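Local coordinates for protein galactose-1-phosphate uridylyltransferase (Pyrobaculum aerophilum str. IM2, PDB 6K5Z) that probably transfers uridylyl groups between UDP-glucose and hexose 1-phosphates such as galactose 1-phosphate, and carries bound zinc and iron ions, at residues G28-C33 / L136-S141; K130-S135 / P244-M249. All blocks are in the same frame, centred on the assembly; numbering follows the deposited sequence.

Interaction 1: residues G28-C33 / L136-S141. With ZN (zinc ion), chain G; PO4 (phosphate ion), chain J.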
ATOM      1  N   GLY B  28      -3.681  27.966  -8.332  1.00 61.45           N
ATOM      2  CA  GLY B  28      -4.528  28.988  -7.739  1.00 65.26           C
ATOM      3  C   GLY B  28      -4.206  29.198  -6.264  1.00 58.92           C
ATOM      4  O   GLY B  28      -3.405  28.457  -5.655  1.00 57.64           O
ATOM      5  N   ALA B  29      -4.854  30.222  -5.715  1.00 51.16           N
ATOM      6  CA  ALA B  29      -4.653  30.677  -4.348  1.00 50.70           C
ATOM      7  C   ALA B  29      -4.751  29.500  -3.370  1.00 51.09           C
ATOM      8  O   ALA B  29      -5.681  28.672  -3.453  1.00 49.67           O
ATOM      9  CB  ALA B  29      -5.700  31.730  -3.984  1.00 48.92           C
ATOM     10  N   CYS B  30      -3.789  29.435  -2.455  1.00 49.13           N
ATOM     11  CA  CYS B  30      -3.831  28.462  -1.377  1.00 49.93           C
ATOM     12  C   CYS B  30      -5.231  28.438  -0.725  1.00 49.30           C
ATOM     13  O   CYS B  30      -5.750  29.462  -0.262  1.00 51.92           O
ATOM     14  CB  CYS B  30      -2.723  28.696  -0.343  1.00 49.87           C
ATOM     15  SG  CYS B  30      -2.832  27.625   1.140  1.00 47.40           S
ATOM     16  N   PRO B  31      -5.877  27.271  -0.734  1.00 48.80           N
ATOM     17  CA  PRO B  31      -7.227  27.157  -0.155  1.00 46.52           C
ATOM     18  C   PRO B  31      -7.263  27.180   1.379  1.00 49.51           C
ATOM     19  O   PRO B  31      -8.368  27.219   1.957  1.00 50.54           O
ATOM     20  CB  PRO B  31      -7.677  25.798  -0.640  1.00 47.06           C
ATOM     21  CG  PRO B  31      -6.410  25.017  -0.744  1.00 47.98           C
ATOM     22  CD  PRO B  31      -5.329  25.967  -1.139  1.00 46.71           C
ATOM     23  N   PHE B  32      -6.079  27.139   2.024  1.00 44.78           N
ATOM     24  CA  PHE B  32      -5.968  27.055   3.484  1.00 47.98           C
ATOM     25  C   PHE B  32      -5.457  28.352   4.174  1.00 50.15           C
ATOM     26  O   PHE B  32      -5.474  28.463   5.407  1.00 44.33           O
ATOM     27  CB  PHE B  32      -5.057  25.858   3.870  1.00 47.30           C
ATOM     28  CG  PHE B  32      -5.427  24.542   3.197  1.00 49.41           C
ATOM     29  CD1 PHE B  32      -6.770  24.162   3.032  1.00 48.33           C
ATOM     30  CD2 PHE B  32      -4.420  23.657   2.759  1.00 48.10           C
ATOM     31  CE1 PHE B  32      -7.088  22.952   2.411  1.00 51.98           C
ATOM     32  CE2 PHE B  32      -4.742  22.456   2.149  1.00 53.18           C
ATOM     33  CZ  PHE B  32      -6.080  22.103   1.955  1.00 50.95           C
ATOM     34  N   CYS B  33      -4.995  29.333   3.396  1.00 51.87           N
ATOM     35  CA  CYS B  33      -4.521  30.575   3.993  1.00 46.64           C
ATOM     36  C   CYS B  33      -5.689  31.381   4.499  1.00 44.89           C
ATOM     37  O   CYS B  33      -6.707  31.426   3.822  1.00 43.10           O
ATOM     38  CB  CYS B  33      -3.734  31.426   3.002  1.00 43.80           C
ATOM     39  SG  CYS B  33      -1.983  31.052   2.996  1.00 41.91           S
ATOM     40  N   LEU B 136      -0.172  20.512  -2.034  1.00 45.05           N
ATOM     41  CA  LEU B 136      -0.559  21.634  -1.161  1.00 41.53           C
ATOM     42  C   LEU B 136       0.370  21.762   0.063  1.00 42.36           C
ATOM     43  O   LEU B 136       0.272  21.031   1.053  1.00 47.70           O
ATOM     44  CB  LEU B 136      -2.012  21.505  -0.743  1.00 42.75           C
ATOM     45  CG  LEU B 136      -3.045  21.557  -1.894  1.00 48.32           C
ATOM     46  CD1 LEU B 136      -4.463  21.469  -1.344  1.00 47.00           C
ATOM     47  CD2 LEU B 136      -2.950  22.790  -2.807  1.00 48.49           C
ATOM     48  N   THR B 137       1.253  22.736  -0.014  1.00 41.70           N
ATOM     49  CA  THR B 137       2.420  22.850   0.851  1.00 41.80           C
ATOM     50  C   THR B 137       2.073  23.402   2.242  1.00 44.74           C
ATOM     51  O   THR B 137       2.709  23.079   3.246  1.00 49.79           O
ATOM     52  CB  THR B 137       3.463  23.701   0.094  1.00 44.61           C
ATOM     53  OG1 THR B 137       4.760  23.458   0.597  1.00 50.31           O
ATOM     54  CG2 THR B 137       3.146  25.216   0.139  1.00 42.97           C
ATOM     55  N   HIS B 138       1.041  24.223   2.318  1.00 45.55           N
ATOM     56  CA  HIS B 138       0.546  24.702   3.614  1.00 43.82           C
ATOM     57  C   HIS B 138       0.272  23.540   4.612  1.00 40.77           C
ATOM     58  O   HIS B 138      -0.523  22.657   4.328  1.00 39.37           O
ATOM     59  CB  HIS B 138      -0.753  25.491   3.400  1.00 42.95           C
ATOM     60  CG  HIS B 138      -1.136  26.328   4.568  1.00 46.84           C
ATOM     61  ND1 HIS B 138      -1.131  27.702   4.529  1.00 49.55           N
ATOM     62  CD2 HIS B 138      -1.496  25.995   5.822  1.00 50.42           C
ATOM     63  CE1 HIS B 138      -1.480  28.183   5.701  1.00 49.89           C
ATOM     64  NE2 HIS B 138      -1.724  27.167   6.501  1.00 56.36           N
ATOM     65  N   PRO B 139       0.902  23.555   5.796  1.00 39.96           N
ATOM     66  CA  PRO B 139       0.680  22.446   6.696  1.00 34.84           C
ATOM     67  C   PRO B 139      -0.778  22.147   6.979  1.00 36.15           C
ATOM     68  O   PRO B 139      -1.583  23.028   7.384  1.00 33.67           O
ATOM     69  CB  PRO B 139       1.398  22.877   7.954  1.00 37.58           C
ATOM     70  CG  PRO B 139       2.543  23.653   7.421  1.00 40.42           C
ATOM     71  CD  PRO B 139       1.866  24.502   6.384  1.00 41.70           C
ATOM     72  N   HIS B 140      -1.133  20.892   6.744  1.00 34.19           N
ATOM     73  CA  HIS B 140      -2.460  20.482   7.003  1.00 32.87           C
ATOM     74  C   HIS B 140      -2.515  19.000   7.208  1.00 33.81           C
ATOM     75  O   HIS B 140      -1.608  18.287   6.818  1.00 32.04           O
ATOM     76  CB  HIS B 140      -3.344  20.907   5.845  1.00 34.40           C
ATOM     77  CG  HIS B 140      -3.019  20.192   4.580  1.00 36.18           C
ATOM     78  ND1 HIS B 140      -1.797  20.300   3.965  1.00 35.96           N
ATOM     79  CD2 HIS B 140      -3.730  19.292   3.865  1.00 36.66           C
ATOM     80  CE1 HIS B 140      -1.780  19.503   2.908  1.00 41.13           C
ATOM     81  NE2 HIS B 140      -2.935  18.873   2.837  1.00 35.55           N
ATOM     82  N   SER B 141      -3.609  18.570   7.832  1.00 36.95           N
ATOM     83  CA  SER B 141      -3.904  17.191   8.123  1.00 38.36           C
ATOM     84  C   SER B 141      -5.324  16.919   7.610  1.00 39.42           C
ATOM     85  O   SER B 141      -6.008  17.852   7.127  1.00 34.27           O
ATOM     86  CB  SER B 141      -3.813  16.977   9.640  1.00 40.08           C
ATOM     87  OG  SER B 141      -2.481  16.775  10.033  1.00 44.15           O
TER
HETATM   88 ZN    ZN G1001      -1.460  28.758   2.604  1.00 44.94          ZN
HETATM   89  P   PO4 J1004      -2.504  17.145  -0.752  1.00 76.50           P
HETATM   90  O1  PO4 J1004      -1.340  17.928  -1.343  1.00 68.05           O
HETATM   91  O2  PO4 J1004      -3.683  17.245  -1.730  1.00 80.37           O
HETATM   92  O3  PO4 J1004      -2.906  17.746   0.563  1.00 80.88           O
HETATM   93  O4  PO4 J1004      -2.112  15.701  -0.440  1.00 78.46           O

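Interaction 2: residues K130-S135 / P244-M249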
ATOM      1  N   LYS B 130       6.386  16.679  -0.787  1.00 50.99           N
ATOM      2  CA  LYS B 130       6.152  16.739  -2.237  1.00 54.68           C
ATOM      3  C   LYS B 130       6.355  15.367  -2.874  1.00 50.03           C
ATOM      4  O   LYS B 130       5.596  14.944  -3.729  1.00 47.62           O
ATOM      5  CB  LYS B 130       7.143  17.707  -2.888  1.00 63.47           C
ATOM      6  CG  LYS B 130       6.759  19.175  -2.867  1.00 70.35           C
ATOM      7  CD  LYS B 130       7.851  20.006  -3.541  1.00 80.65           C
ATOM      8  CE  LYS B 130       7.389  21.421  -3.907  1.00 84.47           C
ATOM      9  NZ  LYS B 130       7.298  22.332  -2.727  1.00 81.88           N
ATOM     10  N   GLU B 131       7.394  14.676  -2.426  1.00 49.54           N
ATOM     11  CA  GLU B 131       7.801  13.398  -2.995  1.00 51.19           C
ATOM     12  C   GLU B 131       6.825  12.272  -2.826  1.00 45.48           C
ATOM     13  O   GLU B 131       6.976  11.243  -3.489  1.00 49.32           O
ATOM     14  CB  GLU B 131       9.122  12.961  -2.395  1.00 55.17           C
ATOM     15  CG  GLU B 131      10.288  13.808  -2.839  1.00 56.99           C
ATOM     16  CD  GLU B 131      11.526  13.416  -2.100  1.00 64.52           C
ATOM     17  OE1 GLU B 131      11.751  14.031  -1.043  1.00 71.67           O
ATOM     18  OE2 GLU B 131      12.232  12.471  -2.545  1.00 69.88           O
ATOM     19  N   ILE B 132       5.846  12.433  -1.939  1.00 40.80           N
ATOM     20  CA  ILE B 132       4.756  11.466  -1.863  1.00 38.91           C
ATOM     21  C   ILE B 132       3.421  12.070  -2.276  1.00 35.15           C
ATOM     22  O   ILE B 132       2.380  11.612  -1.871  1.00 33.08           O
ATOM     23  CB  ILE B 132       4.696  10.754  -0.501  1.00 43.95           C
ATOM     24  CG1 ILE B 132       4.476  11.741   0.640  1.00 45.08           C
ATOM     25  CG2 ILE B 132       5.969   9.941  -0.276  1.00 45.35           C
ATOM     26  CD1 ILE B 132       3.868  11.072   1.827  1.00 43.63           C
ATOM     27  N   GLY B 133       3.474  13.078  -3.139  1.00 39.72           N
ATOM     28  CA  GLY B 133       2.277  13.678  -3.740  1.00 41.36           C
ATOM     29  C   GLY B 133       1.518  14.737  -2.962  1.00 37.24           C
ATOM     30  O   GLY B 133       0.360  14.973  -3.242  1.00 41.85           O
ATOM     31  N   VAL B 134       2.155  15.360  -1.980  1.00 36.43           N
ATOM     32  CA  VAL B 134       1.557  16.495  -1.279  1.00 38.93           C
ATOM     33  C   VAL B 134       1.921  17.776  -2.080  1.00 38.20           C
ATOM     34  O   VAL B 134       2.979  18.343  -1.927  1.00 44.71           O
ATOM     35  CB  VAL B 134       2.012  16.563   0.211  1.00 37.61           C
ATOM     36  CG1 VAL B 134       1.279  17.651   0.962  1.00 38.88           C
ATOM     37  CG2 VAL B 134       1.709  15.257   0.919  1.00 37.21           C
ATOM     38  N   SER B 135       1.037  18.171  -2.968  1.00 41.30           N
ATOM     39  CA  SER B 135       1.181  19.376  -3.766  1.00 42.82           C
ATOM     40  C   SER B 135       0.770  20.633  -2.977  1.00 45.04           C
ATOM     41  O   SER B 135       1.314  21.703  -3.229  1.00 53.99           O
ATOM     42  CB  SER B 135       0.334  19.244  -5.030  1.00 43.33           C
ATOM     43  OG  SER B 135      -1.052  19.025  -4.689  1.00 43.49           O
ATOM     44  N   PRO B 244      14.815  16.823   5.149  1.00 54.06           N
ATOM     45  CA  PRO B 244      13.482  16.480   5.659  1.00 54.06           C
ATOM     46  C   PRO B 244      12.795  15.316   4.898  1.00 51.38           C
ATOM     47  O   PRO B 244      12.704  15.317   3.669  1.00 52.88           O
ATOM     48  CB  PRO B 244      12.689  17.798   5.509  1.00 58.36           C
ATOM     49  CG  PRO B 244      13.710  18.888   5.525  1.00 54.16           C
ATOM     50  CD  PRO B 244      14.992  18.285   4.981  1.00 57.74           C
ATOM     51  N   MET B 245      12.321  14.346   5.662  1.00 43.91           N
ATOM     52  CA  MET B 245      11.790  13.107   5.145  1.00 44.54           C
ATOM     53  C   MET B 245      10.288  13.197   4.869  1.00 40.80           C
ATOM     54  O   MET B 245       9.549  13.664   5.718  1.00 41.36           O
ATOM     55  CB  MET B 245      12.026  12.007   6.181  1.00 45.61           C
ATOM     56  CG  MET B 245      11.639  10.620   5.731  1.00 46.67           C
ATOM     57  SD  MET B 245      11.949   9.339   6.952  1.00 47.26           S
ATOM     58  CE  MET B 245      13.693   9.636   7.303  1.00 45.76           C
ATOM     59  N   PRO B 246       9.831  12.722   3.698  1.00 37.90           N
ATOM     60  CA  PRO B 246       8.393  12.570   3.527  1.00 38.66           C
ATOM     61  C   PRO B 246       7.816  11.503   4.499  1.00 36.74           C
ATOM     62  O   PRO B 246       8.509  10.557   4.829  1.00 37.45           O
ATOM     63  CB  PRO B 246       8.261  12.142   2.063  1.00 38.53           C
ATOM     64  CG  PRO B 246       9.536  11.517   1.740  1.00 37.67           C
ATOM     65  CD  PRO B 246      10.578  12.254   2.517  1.00 37.84           C
ATOM     66  N   TYR B 247       6.593  11.697   4.981  1.00 32.57           N
ATOM     67  CA  TYR B 247       6.073  10.691   5.936  1.00 32.47           C
ATOM     68  C   TYR B 247       4.548  10.631   5.875  1.00 32.88           C
ATOM     69  O   TYR B 247       3.909  11.551   5.341  1.00 32.00           O
ATOM     70  CB  TYR B 247       6.551  10.996   7.356  1.00 31.27           C
ATOM     71  CG  TYR B 247       5.894  12.202   7.975  1.00 32.11           C
ATOM     72  CD1 TYR B 247       4.609  12.130   8.482  1.00 28.70           C
ATOM     73  CD2 TYR B 247       6.552  13.418   8.039  1.00 32.43           C
ATOM     74  CE1 TYR B 247       3.995  13.235   9.044  1.00 31.20           C
ATOM     75  CE2 TYR B 247       5.953  14.533   8.599  1.00 31.97           C
ATOM     76  CZ  TYR B 247       4.671  14.440   9.103  1.00 31.86           C
ATOM     77  OH  TYR B 247       4.073  15.534   9.653  1.00 34.54           O
ATOM     78  N   ILE B 248       4.009   9.527   6.388  1.00 33.02           N
ATOM     79  CA  ILE B 248       2.540   9.314   6.474  1.00 34.62           C
ATOM     80  C   ILE B 248       2.224   9.121   7.956  1.00 35.73           C
ATOM     81  O   ILE B 248       2.963   8.375   8.612  1.00 38.97           O
ATOM     82  CB  ILE B 248       2.124   8.083   5.648  1.00 40.60           C
ATOM     83  CG1 ILE B 248       2.144   8.371   4.146  1.00 47.77           C
ATOM     84  CG2 ILE B 248       0.774   7.562   6.112  1.00 38.38           C
ATOM     85  CD1 ILE B 248       1.335   9.580   3.744  1.00 53.16           C
ATOM     86  N   MET B 249       1.221   9.827   8.471  1.00 37.24           N
ATOM     87  CA  MET B 249       0.841   9.644   9.894  1.00 38.03           C
ATOM     88  C   MET B 249      -0.645   9.283   9.959  1.00 38.93           C
ATOM     89  O   MET B 249      -1.449   9.977   9.316  1.00 39.26           O
ATOM     90  CB  MET B 249       1.098  10.910  10.719  1.00 40.31           C
ATOM     91  CG  MET B 249       0.442  10.873  12.086  1.00 47.20           C
ATOM     92  SD  MET B 249       1.194  11.981  13.303  1.00 47.33           S
ATOM     93  CE  MET B 249       0.164  13.431  13.101  1.00 43.38           C
TER

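Interaction 1: residues G28-C33 / L136-S141
A Cys2His2 zinc site joins C30 and C33, a CxxC pair in a loop, to H138 just before strand 140-146. C30 SG lies 2.3 Å and H138 ND1 2.2 Å from the zinc ion. C33 SG is the third ligand and H86 completes the site. With CG anti to the backbone N (chi1 -164°), H138 brings ND1 to the metal. The H138 ring is fixed at both nitrogens, as its NE2 bonds the carbonyl O of T83. F32 CB sits over one face of this ring as a CH-pi contact, 4.2 Å from the centroid. F32 N also bonds C30 SG, at 3.4 Å.

H138, P139 and H140 form the His-Pro-His motif of this family, and H140 is the predicted site of the UMP-histidine intermediate. F32 links the two histidines. Its CE2 stands over one face of H140, toward the rim, with the ring planes at 32°. L136 CD1 packs against the same CE2 at 3.6 Å. H140 ND1 bonds H138 O at 2.7 Å, which helps fix the ring rotation, though that oxygen lies 23° out of the imidazole plane. H140 NE2 donates to O3 of a phosphate ion, probably from the crystallisation liquor, in the imidazole plane, and L136 N donates to O1 at 2.9 Å. With an alanine at H140, H138 O and phosphate O3 would probably each lose a donor, and F32 its ring neighbour.

Interaction 2: residues K130-S135 / P244-M249
I132 takes part in three of the four close pairs here, resting on P246 and reaching I248. Its CG2 lies 3.9 Å from P246 CB. Its CD1 meets I248 CD1 at 3.5 Å and comes equally near the carbonyl O of Y247. CG1 of I132 is tucked between the backbone N and the carbonyl carbon (chi1 61°), and the extended chi2 carries CD1 on toward the strand. E131 is a lesser neighbour, with OE1 4.1 Å from P246 CD.

The next shell positions these groups. G133 N bonds K130 O at 2.9 Å and closes the turn that presents I132. Backbone bonds from Y247 to K128 and M249 to R126 fix 246-249 on strand 121-128. I248 bonds Y270 on strand 266-271, and P246 bonds M272 just after it. The CB of Y247 points away from 130-135, and its OH bonds D90. P246 also packs on Y273 and L279, and I248 on G284 of the second subunit.

The contact is therefore mainly apolar, without a hydrogen bond between the segments: branched and ring carbons fit together. E131 OE1 has its hydrogen bond with Y273 OH, so a third part of the chain anchors the acid.

In the fold
Along the chain the order is 28-33, 130-135, 136-141, 244-249. Interaction 1 closes a loop of 102 residues that includes helix 96-116 and brings the N-terminal CxxC loop back to the start of strand 140-146. Interaction 2 closes a loop of 108 residues that starts inside the first and ends beyond it, so the two cross. It joins the connection between strands 121-128 and 140-146 to strand 247-252, and so links the N-terminal and C-terminal family regions where their strands pair in one antiparallel sheet. The segments 130-135 and 136-141 are consecutive. The contacts also touch, with H140 CE1 4.1 Å from V134 CG1. Their centres are about 14 Å apart.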